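Local coordinates for uncharacterized conserved protein (Staphylococcus epidermidis, PDB 3FRM) that is of unknown function but carries a GNAT-type acetyltransferase domain, and so is possibly an N-acetyltransferase, at residues D11-I19 with Y28-S39; D131-F139 with Q174-I182. All coordinates share one frame; numbering follows the deposited sequence.

Interaction 1 (D11-I19 with Y28-S39); sequences DIYIDGNKI and YLLPPQPLKYAS
The backbone O of Asn17 is gripped twice by the facing strand: Leu29 N donates to it from 3.1 Å, and Tyr28 CA brings a C-H contact. Together with the return bond from Asn17 N to Leu29 O, 3.0 Å long, this makes Asn17 and Leu29 the hydrogen-bonded pair of an antiparallel beta hairpin, strands 17-21 and 25-29, at one margin of the large mixed sheet. Lys18 and Tyr28 form the neighbouring non-hydrogen-bonded pair, and their side chains share a face. There the Tyr28 ring is sandwiched. The Lys18 chain runs alongside it in the same direction, with CG over one face, before bending at chi3. Ile14 crosses the opposite face at about a right angle; its CG2, anti to the backbone N, lies 4.0 Å from the ring centroid in a CH-pi contact, while CD1 reaches toward the phenol oxygen. Gly16 C sits at the ring edge, in its plane. On the other face of the hairpin Asn17 ND2 lies 3.7 Å from Leu30 CD1. Leu29, which also packs on helix 50-66, is crossed by Ile19, and Ile19 CG1 lies 3.7 Å from Leu29 CD2. Beyond the strands, Asp15 is the centre of an inverse gamma turn that carries the chain past Ser39. With Asp15 CG anti to its own nitrogen (chi1 -174°), OD1 comes near Leu30 CD2, and Asp15 OD2 accepts a 2.9 Å hydrogen bond from Tyr13 OH on its anti side.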
loop_
_atom_site.group_PDB
_atom_site.type_symbol
_atom_site.label_atom_id
_atom_site.label_comp_id
_atom_site.label_asym_id
_atom_site.label_seq_id
_atom_site.Cartn_x
_atom_site.Cartn_y
_atom_site.Cartn_z
ATOM N N ASP A 11 -9.996 13.311 14.817
ATOM C CA ASP A 11 -8.813 13.422 15.651
ATOM C C ASP A 11 -7.550 13.765 14.856
ATOM O O ASP A 11 -6.507 14.091 15.411
ATOM C CB ASP A 11 -8.648 12.109 16.388
ATOM C CG ASP A 11 -9.850 11.805 17.270
ATOM O OD1 ASP A 11 -10.210 12.713 18.066
ATOM O OD2 ASP A 11 -10.443 10.688 17.171
ATOM N N ILE A 12 -7.627 13.683 13.545
ATOM C CA ILE A 12 -6.449 13.952 12.740
ATOM C C ILE A 12 -6.230 15.453 12.568
ATOM O O ILE A 12 -7.155 16.190 12.381
ATOM C CB ILE A 12 -6.508 13.152 11.444
ATOM C CG1 ILE A 12 -6.456 11.635 11.783
ATOM C CG2 ILE A 12 -5.508 13.656 10.365
ATOM C CD1 ILE A 12 -5.030 11.007 12.165
ATOM N N TYR A 13 -4.986 15.889 12.695
ATOM C CA TYR A 13 -4.633 17.258 12.609
ATOM C C TYR A 13 -4.755 17.746 11.140
ATOM O O TYR A 13 -4.521 16.989 10.223
ATOM C CB TYR A 13 -3.201 17.382 13.124
ATOM C CG TYR A 13 -2.673 18.745 13.015
ATOM C CD1 TYR A 13 -2.816 19.641 14.069
ATOM C CD2 TYR A 13 -2.038 19.179 11.835
ATOM C CE1 TYR A 13 -2.343 20.969 13.961
ATOM C CE2 TYR A 13 -1.565 20.480 11.714
ATOM C CZ TYR A 13 -1.720 21.375 12.779
ATOM O OH TYR A 13 -1.249 22.661 12.678
ATOM N N ILE A 14 -5.120 18.999 10.924
ATOM C CA ILE A 14 -5.047 19.591 9.568
ATOM C C ILE A 14 -4.259 20.878 9.680
ATOM O O ILE A 14 -4.534 21.706 10.533
ATOM C CB ILE A 14 -6.433 19.928 8.977
ATOM C CG1 ILE A 14 -7.345 18.696 8.911
ATOM C CG2 ILE A 14 -6.334 20.573 7.561
ATOM C CD1 ILE A 14 -8.530 18.831 9.786
ATOM N N ASP A 15 -3.265 21.084 8.840
ATOM C CA ASP A 15 -2.554 22.335 8.985
ATOM C C ASP A 15 -3.101 23.448 8.121
ATOM O O ASP A 15 -2.357 24.091 7.365
ATOM C CB ASP A 15 -1.060 22.218 8.775
ATOM C CG ASP A 15 -0.364 23.529 9.079
ATOM O OD1 ASP A 15 0.399 24.067 8.219
ATOM O OD2 ASP A 15 -0.672 24.052 10.189
ATOM N N GLY A 16 -4.393 23.710 8.241
ATOM C CA GLY A 16 -4.873 24.960 7.694
ATOM C C GLY A 16 -5.538 25.798 8.758
ATOM O O GLY A 16 -5.719 25.347 9.894
ATOM N N ASN A 17 -5.896 27.013 8.367
ATOM C CA ASN A 17 -6.848 27.795 9.086
ATOM C C ASN A 17 -8.193 27.331 8.610
ATOM O O ASN A 17 -8.433 27.247 7.403
ATOM C CB ASN A 17 -6.724 29.278 8.734
ATOM C CG ASN A 17 -5.317 29.813 8.909
ATOM O OD1 ASN A 17 -5.029 30.922 8.472
ATOM N ND2 ASN A 17 -4.425 29.026 9.524
ATOM N N LYS A 18 -9.070 27.029 9.561
ATOM C CA LYS A 18 -10.453 26.724 9.267
ATOM C C LYS A 18 -11.168 28.019 8.980
ATOM O O LYS A 18 -11.288 28.838 9.855
ATOM C CB LYS A 18 -11.081 26.137 10.479
ATOM C CG LYS A 18 -12.133 25.127 10.175
ATOM C CD LYS A 18 -12.275 24.217 11.387
ATOM C CE LYS A 18 -13.212 24.828 12.394
ATOM N NZ LYS A 18 -12.921 24.205 13.702
ATOM N N ILE A 19 -11.640 28.191 7.760
ATOM C CA ILE A 19 -12.377 29.382 7.359
ATOM C C ILE A 19 -13.861 29.265 7.745
ATOM O O ILE A 19 -14.444 30.135 8.366
ATOM C CB ILE A 19 -12.246 29.579 5.816
ATOM C CG1 ILE A 19 -10.787 29.481 5.375
ATOM C CG2 ILE A 19 -12.868 30.865 5.366
ATOM C CD1 ILE A 19 -9.803 30.316 6.272
ATOM N N TYR A 28 -10.567 24.915 4.455
ATOM C CA TYR A 28 -9.283 25.293 5.028
ATOM C C TYR A 28 -8.453 25.987 3.935
ATOM O O TYR A 28 -8.440 25.564 2.786
ATOM C CB TYR A 28 -8.566 24.052 5.485
ATOM C CG TYR A 28 -9.118 23.433 6.751
ATOM C CD1 TYR A 28 -8.517 23.686 7.975
ATOM C CD2 TYR A 28 -10.244 22.634 6.722
ATOM C CE1 TYR A 28 -9.006 23.123 9.162
ATOM C CE2 TYR A 28 -10.768 22.081 7.897
ATOM C CZ TYR A 28 -10.120 22.333 9.117
ATOM O OH TYR A 28 -10.592 21.808 10.295
ATOM N N LEU A 29 -7.740 27.033 4.342
ATOM C CA LEU A 29 -6.861 27.809 3.560
ATOM C C LEU A 29 -5.691 28.238 4.448
ATOM O O LEU A 29 -5.859 28.405 5.664
ATOM C CB LEU A 29 -7.589 29.074 3.166
ATOM C CG LEU A 29 -8.228 29.364 1.819
ATOM C CD1 LEU A 29 -8.887 28.195 1.160
ATOM C CD2 LEU A 29 -9.220 30.439 2.118
ATOM N N LEU A 30 -4.535 28.472 3.822
ATOM C CA LEU A 30 -3.415 29.069 4.465
ATOM C C LEU A 30 -2.860 30.105 3.472
ATOM O O LEU A 30 -1.943 29.831 2.681
ATOM C CB LEU A 30 -2.380 28.023 4.828
ATOM C CG LEU A 30 -1.192 28.450 5.717
ATOM C CD1 LEU A 30 -1.616 29.009 7.056
ATOM C CD2 LEU A 30 -0.242 27.267 6.005
ATOM N N PRO A 31 -3.432 31.316 3.509
ATOM C CA PRO A 31 -3.180 32.366 2.540
ATOM C C PRO A 31 -1.700 32.769 2.345
ATOM O O PRO A 31 -1.313 33.097 1.224
ATOM C CB PRO A 31 -4.056 33.514 3.045
ATOM C CG PRO A 31 -5.216 32.807 3.704
ATOM C CD PRO A 31 -4.566 31.641 4.399
ATOM N N PRO A 32 -0.888 32.746 3.414
ATOM C CA PRO A 32 0.548 32.992 3.231
ATOM C C PRO A 32 1.287 31.822 2.576
ATOM O O PRO A 32 2.451 31.987 2.176
ATOM C CB PRO A 32 1.069 33.160 4.675
ATOM C CG PRO A 32 -0.093 33.654 5.408
ATOM C CD PRO A 32 -1.239 32.828 4.845
ATOM N N GLN A 33 0.625 30.668 2.460
ATOM C CA GLN A 33 1.236 29.480 1.873
ATOM C C GLN A 33 0.313 28.846 0.820
ATOM O O GLN A 33 -0.053 27.683 0.923
ATOM C CB GLN A 33 1.583 28.461 2.976
ATOM C CG GLN A 33 2.951 27.821 2.807
ATOM C CD GLN A 33 4.107 28.637 3.408
ATOM O OE1 GLN A 33 4.571 28.331 4.493
ATOM N NE2 GLN A 33 4.581 29.649 2.694
ATOM N N PRO A 34 0.001 29.587 -0.247
ATOM C CA PRO A 34 -1.101 29.086 -1.074
ATOM C C PRO A 34 -0.734 27.849 -1.905
ATOM O O PRO A 34 -1.614 27.193 -2.448
ATOM C CB PRO A 34 -1.444 30.275 -1.948
ATOM C CG PRO A 34 -0.081 30.999 -2.103
ATOM C CD PRO A 34 0.628 30.800 -0.791
ATOM N N LEU A 35 0.550 27.506 -1.945
ATOM C CA LEU A 35 1.007 26.379 -2.711
ATOM C C LEU A 35 0.997 25.043 -1.988
ATOM O O LEU A 35 1.160 24.041 -2.665
ATOM C CB LEU A 35 2.387 26.644 -3.318
ATOM C CG LEU A 35 2.509 27.725 -4.420
ATOM C CD1 LEU A 35 1.385 27.671 -5.461
ATOM C CD2 LEU A 35 2.624 29.113 -3.827
ATOM N N LYS A 36 0.813 25.003 -0.656
ATOM C CA LYS A 36 0.662 23.715 0.096
ATOM C C LYS A 36 -0.703 23.076 -0.133
ATOM O O LYS A 36 -1.705 23.584 0.363
ATOM C CB LYS A 36 0.886 23.853 1.612
ATOM C CG LYS A 36 2.325 24.172 1.975
ATOM C CD LYS A 36 2.614 24.278 3.493
ATOM C CE LYS A 36 2.378 22.948 4.268
ATOM N NZ LYS A 36 3.068 21.820 3.588
ATOM N N TYR A 37 -0.746 21.955 -0.856
ATOM C CA TYR A 37 -2.020 21.315 -1.182
ATOM C C TYR A 37 -2.776 20.846 0.049
ATOM O O TYR A 37 -3.989 20.988 0.078
ATOM C CB TYR A 37 -1.835 20.131 -2.118
ATOM C CG TYR A 37 -1.245 20.494 -3.451
ATOM C CD1 TYR A 37 -1.327 21.765 -3.925
ATOM C CD2 TYR A 37 -0.629 19.541 -4.249
ATOM C CE1 TYR A 37 -0.782 22.115 -5.147
ATOM C CE2 TYR A 37 -0.122 19.858 -5.517
ATOM C CZ TYR A 37 -0.188 21.149 -5.937
ATOM O OH TYR A 37 0.306 21.501 -7.173
ATOM N N ALA A 38 -2.095 20.293 1.060
ATOM C CA ALA A 38 -2.784 19.788 2.277
ATOM C C ALA A 38 -3.401 20.846 3.246
ATOM O O ALA A 38 -4.222 20.479 4.126
ATOM C CB ALA A 38 -1.857 18.764 3.098
ATOM N N SER A 39 -2.972 22.112 3.128
ATOM C CA SER A 39 -3.474 23.210 3.940
ATOM C C SER A 39 -4.559 23.997 3.194
ATOM O O SER A 39 -5.125 24.929 3.758
ATOM C CB SER A 39 -2.338 24.175 4.268
ATOM O OG SER A 39 -1.130 23.485 4.494
#

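Interaction 2 (D131-F139 with Q174-I182); sequences DYLHVYDAF and QPVGIVDII
A helix laid over one face of a beta sheet makes this contact, with Ile178 of strand 174-182 set among the side chains of residues 131-139. The helical segment within 131-139 crosses strand segment 174-182 at 67°, the two segment axes 7.7 Å apart. Ile178 carries CG1 between its backbone N and carbonyl carbon (chi1 62°), which lifts CD1 over one face of the Tyr132 ring, 4.0 Å from the centroid in a CH-pi contact. Its CG2 meets Tyr132 CD1 and Val135 CB, Val135 and Ile178 approaching tip to tip, while Ile178 CG1 lies 3.8 Å from Phe139 CZ. The strand lies inside a region assigned to the GNAT acetyltransferase family, beside strand 165-171, and a classic beta bulge sets Val176 and Gly177 together opposite Ala169 of that strand. Just before the bulge, the Pro175 ring crosses Asp131 at about a right angle, Pro175 CB 3.6 Å from Asp131 CB, and Val135 CG2 packs close to the following peptide. The Asp131 carboxylate itself bonds to Tyr170 through OD1. Towards the other end of the contact Tyr132, its CG anti to the backbone N, sends its phenol past Ile178 to Asp180. Tyr132 OH donates a short 2.5 Å hydrogen bond to the syn lone pair of Asp180 OD2, with ring and carboxylate planes 27° apart.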
loop_
_atom_site.group_PDB
_atom_site.type_symbol
_atom_site.label_atom_id
_atom_site.label_comp_id
_atom_site.label_asym_id
_atom_site.label_seq_id
_atom_site.Cartn_x
_atom_site.Cartn_y
_atom_site.Cartn_z
ATOM N N ASP A 131 19.724 18.309 10.054
ATOM C CA ASP A 131 19.754 16.879 9.927
ATOM C C ASP A 131 18.360 16.359 9.649
ATOM O O ASP A 131 18.199 15.376 8.948
ATOM C CB ASP A 131 20.259 16.201 11.223
ATOM C CG ASP A 131 21.740 16.419 11.461
ATOM O OD1 ASP A 131 22.124 16.373 12.651
ATOM O OD2 ASP A 131 22.514 16.633 10.489
ATOM N N TYR A 132 17.349 16.980 10.239
ATOM C CA TYR A 132 15.993 16.560 9.999
ATOM C C TYR A 132 15.697 16.787 8.495
ATOM O O TYR A 132 15.274 15.884 7.774
ATOM C CB TYR A 132 15.039 17.328 10.930
ATOM C CG TYR A 132 13.589 17.200 10.576
ATOM C CD1 TYR A 132 12.784 16.298 11.244
ATOM C CD2 TYR A 132 12.998 18.017 9.576
ATOM C CE1 TYR A 132 11.440 16.161 10.947
ATOM C CE2 TYR A 132 11.586 17.891 9.240
ATOM C CZ TYR A 132 10.834 16.928 9.953
ATOM O OH TYR A 132 9.481 16.702 9.707
ATOM N N LEU A 133 15.994 17.979 8.016
ATOM C CA LEU A 133 15.683 18.316 6.615
ATOM C C LEU A 133 16.482 17.490 5.637
ATOM O O LEU A 133 16.003 17.127 4.561
ATOM C CB LEU A 133 15.916 19.776 6.364
ATOM C CG LEU A 133 14.952 20.637 7.153
ATOM C CD1 LEU A 133 15.434 22.086 6.955
ATOM C CD2 LEU A 133 13.502 20.404 6.661
ATOM N N HIS A 134 17.680 17.139 6.058
ATOM C CA HIS A 134 18.498 16.258 5.284
ATOM C C HIS A 134 17.825 14.925 4.983
ATOM O O HIS A 134 17.903 14.429 3.861
ATOM C CB HIS A 134 19.817 16.018 6.002
ATOM C CG HIS A 134 20.703 15.072 5.274
ATOM N ND1 HIS A 134 20.828 13.745 5.637
ATOM C CD2 HIS A 134 21.454 15.239 4.161
ATOM C CE1 HIS A 134 21.644 13.141 4.792
ATOM N NE2 HIS A 134 22.040 14.026 3.889
ATOM N N VAL A 135 17.164 14.340 5.975
ATOM C CA VAL A 135 16.485 13.080 5.749
ATOM C C VAL A 135 15.259 13.341 4.871
ATOM O O VAL A 135 14.946 12.608 3.913
ATOM C CB VAL A 135 16.038 12.444 7.080
ATOM C CG1 VAL A 135 15.154 11.184 6.804
ATOM C CG2 VAL A 135 17.249 12.148 7.977
ATOM N N TYR A 136 14.567 14.400 5.232
ATOM C CA TYR A 136 13.414 14.841 4.510
ATOM C C TYR A 136 13.663 14.890 2.989
ATOM O O TYR A 136 12.838 14.393 2.216
ATOM C CB TYR A 136 12.947 16.190 5.063
ATOM C CG TYR A 136 11.673 16.576 4.442
ATOM C CD1 TYR A 136 10.455 15.993 4.853
ATOM C CD2 TYR A 136 11.670 17.475 3.391
ATOM C CE1 TYR A 136 9.256 16.329 4.205
ATOM C CE2 TYR A 136 10.501 17.828 2.766
ATOM C CZ TYR A 136 9.303 17.257 3.158
ATOM O OH TYR A 136 8.181 17.648 2.468
ATOM N N ASP A 137 14.834 15.398 2.616
ATOM C CA ASP A 137 15.321 15.547 1.232
ATOM C C ASP A 137 15.346 14.304 0.393
ATOM O O ASP A 137 15.238 14.382 -0.823
ATOM C CB ASP A 137 16.752 16.111 1.231
ATOM C CG ASP A 137 16.786 17.513 0.768
ATOM O OD1 ASP A 137 17.732 17.936 0.043
ATOM O OD2 ASP A 137 15.802 18.210 1.097
ATOM N N ALA A 138 15.500 13.169 1.066
ATOM C CA ALA A 138 15.512 11.826 0.482
ATOM C C ALA A 138 14.161 11.290 0.131
ATOM O O ALA A 138 14.093 10.343 -0.627
ATOM C CB ALA A 138 16.168 10.872 1.435
ATOM N N PHE A 139 13.096 11.852 0.693
ATOM C CA PHE A 139 11.729 11.344 0.507
ATOM C C PHE A 139 11.177 11.466 -0.914
ATOM O O PHE A 139 11.519 12.406 -1.657
ATOM C CB PHE A 139 10.766 12.156 1.368
ATOM C CG PHE A 139 10.739 11.766 2.803
ATOM C CD1 PHE A 139 11.893 11.291 3.443
ATOM C CD2 PHE A 139 9.550 11.914 3.536
ATOM C CE1 PHE A 139 11.859 10.920 4.800
ATOM C CE2 PHE A 139 9.483 11.580 4.884
ATOM C CZ PHE A 139 10.643 11.074 5.523
ATOM N N GLN A 174 25.026 9.764 12.006
ATOM C CA GLN A 174 24.510 10.154 10.702
ATOM C C GLN A 174 22.966 10.192 10.805
ATOM O O GLN A 174 22.347 9.233 11.286
ATOM C CB GLN A 174 25.053 9.193 9.632
ATOM C CG GLN A 174 24.427 9.291 8.218
ATOM C CD GLN A 174 24.644 8.034 7.317
ATOM O OE1 GLN A 174 24.130 7.965 6.180
ATOM N NE2 GLN A 174 25.400 7.055 7.822
ATOM N N PRO A 175 22.340 11.322 10.410
ATOM C CA PRO A 175 20.883 11.326 10.553
ATOM C C PRO A 175 20.242 10.380 9.526
ATOM O O PRO A 175 20.684 10.308 8.394
ATOM C CB PRO A 175 20.506 12.766 10.292
ATOM C CG PRO A 175 21.602 13.296 9.387
ATOM C CD PRO A 175 22.852 12.526 9.725
ATOM N N VAL A 176 19.205 9.675 9.940
ATOM C CA VAL A 176 18.731 8.515 9.224
ATOM C C VAL A 176 17.172 8.290 9.220
ATOM O O VAL A 176 16.641 7.644 8.324
ATOM C CB VAL A 176 19.508 7.326 9.776
ATOM C CG1 VAL A 176 18.611 6.143 10.133
ATOM C CG2 VAL A 176 20.671 6.978 8.850
ATOM N N GLY A 177 16.464 8.844 10.207
ATOM C CA GLY A 177 15.007 8.646 10.393
ATOM C C GLY A 177 14.337 9.912 10.918
ATOM O O GLY A 177 14.919 10.633 11.726
ATOM N N ILE A 178 13.123 10.209 10.479
ATOM C CA ILE A 178 12.416 11.358 11.053
ATOM C C ILE A 178 10.935 11.074 11.332
ATOM O O ILE A 178 10.336 10.107 10.798
ATOM C CB ILE A 178 12.615 12.695 10.196
ATOM C CG1 ILE A 178 12.042 12.508 8.796
ATOM C CG2 ILE A 178 14.130 13.117 10.136
ATOM C CD1 ILE A 178 12.120 13.845 7.916
ATOM N N VAL A 179 10.319 11.884 12.186
ATOM C CA VAL A 179 8.871 11.791 12.295
ATOM C C VAL A 179 8.431 13.058 12.954
ATOM O O VAL A 179 9.200 13.632 13.706
ATOM C CB VAL A 179 8.428 10.519 13.115
ATOM C CG1 VAL A 179 9.038 10.513 14.599
ATOM C CG2 VAL A 179 6.918 10.331 13.076
ATOM N N ASP A 180 7.219 13.476 12.631
ATOM C CA ASP A 180 6.477 14.535 13.305
ATOM C C ASP A 180 5.435 13.955 14.258
ATOM O O ASP A 180 4.807 12.954 13.952
ATOM C CB ASP A 180 5.685 15.294 12.272
ATOM C CG ASP A 180 6.557 16.035 11.351
ATOM O OD1 ASP A 180 6.059 16.986 10.725
ATOM O OD2 ASP A 180 7.761 15.704 11.274
ATOM N N ILE A 181 5.254 14.620 15.395
ATOM C CA ILE A 181 4.265 14.219 16.348
ATOM C C ILE A 181 3.450 15.406 16.769
ATOM O O ILE A 181 3.981 16.478 17.042
ATOM C CB ILE A 181 4.850 13.473 17.606
ATOM C CG1 ILE A 181 6.044 14.207 18.177
ATOM C CG2 ILE A 181 5.287 12.080 17.237
ATOM C CD1 ILE A 181 7.401 13.784 17.577
ATOM N N ILE A 182 2.148 15.157 16.818
ATOM C CA ILE A 182 1.149 16.121 17.197
ATOM C C ILE A 182 0.476 15.520 18.410
ATOM O O ILE A 182 -0.175 14.451 18.331
ATOM C CB ILE A 182 0.092 16.341 16.080
ATOM C CG1 ILE A 182 0.724 16.877 14.808
ATOM C CG2 ILE A 182 -1.018 17.281 16.526
ATOM C CD1 ILE A 182 0.797 15.806 13.718
#

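How the interactions relate
Both contacts belong to the same mixed sheet but sit in different parts of it: interaction 1 is the hairpin at one margin, whereas interaction 2 puts a helix on strand 174-183, near the other. Their centres are 22 Å apart, yet they touch where Tyr13 CD1 packs 3.9 Å from Ile182 CG2. Helix 145-158 is shared by both, receiving Asp15 and Lys36 from interaction 1 and Tyr132 and Tyr136 from interaction 2. The sodium ion at Tyr159, Asn160, Asp162 and Ile164, whose ligands follow helix 145-158 in the sequence, is about 11 Å from the Asp15 side chain and about 9 Å from that of Asp180.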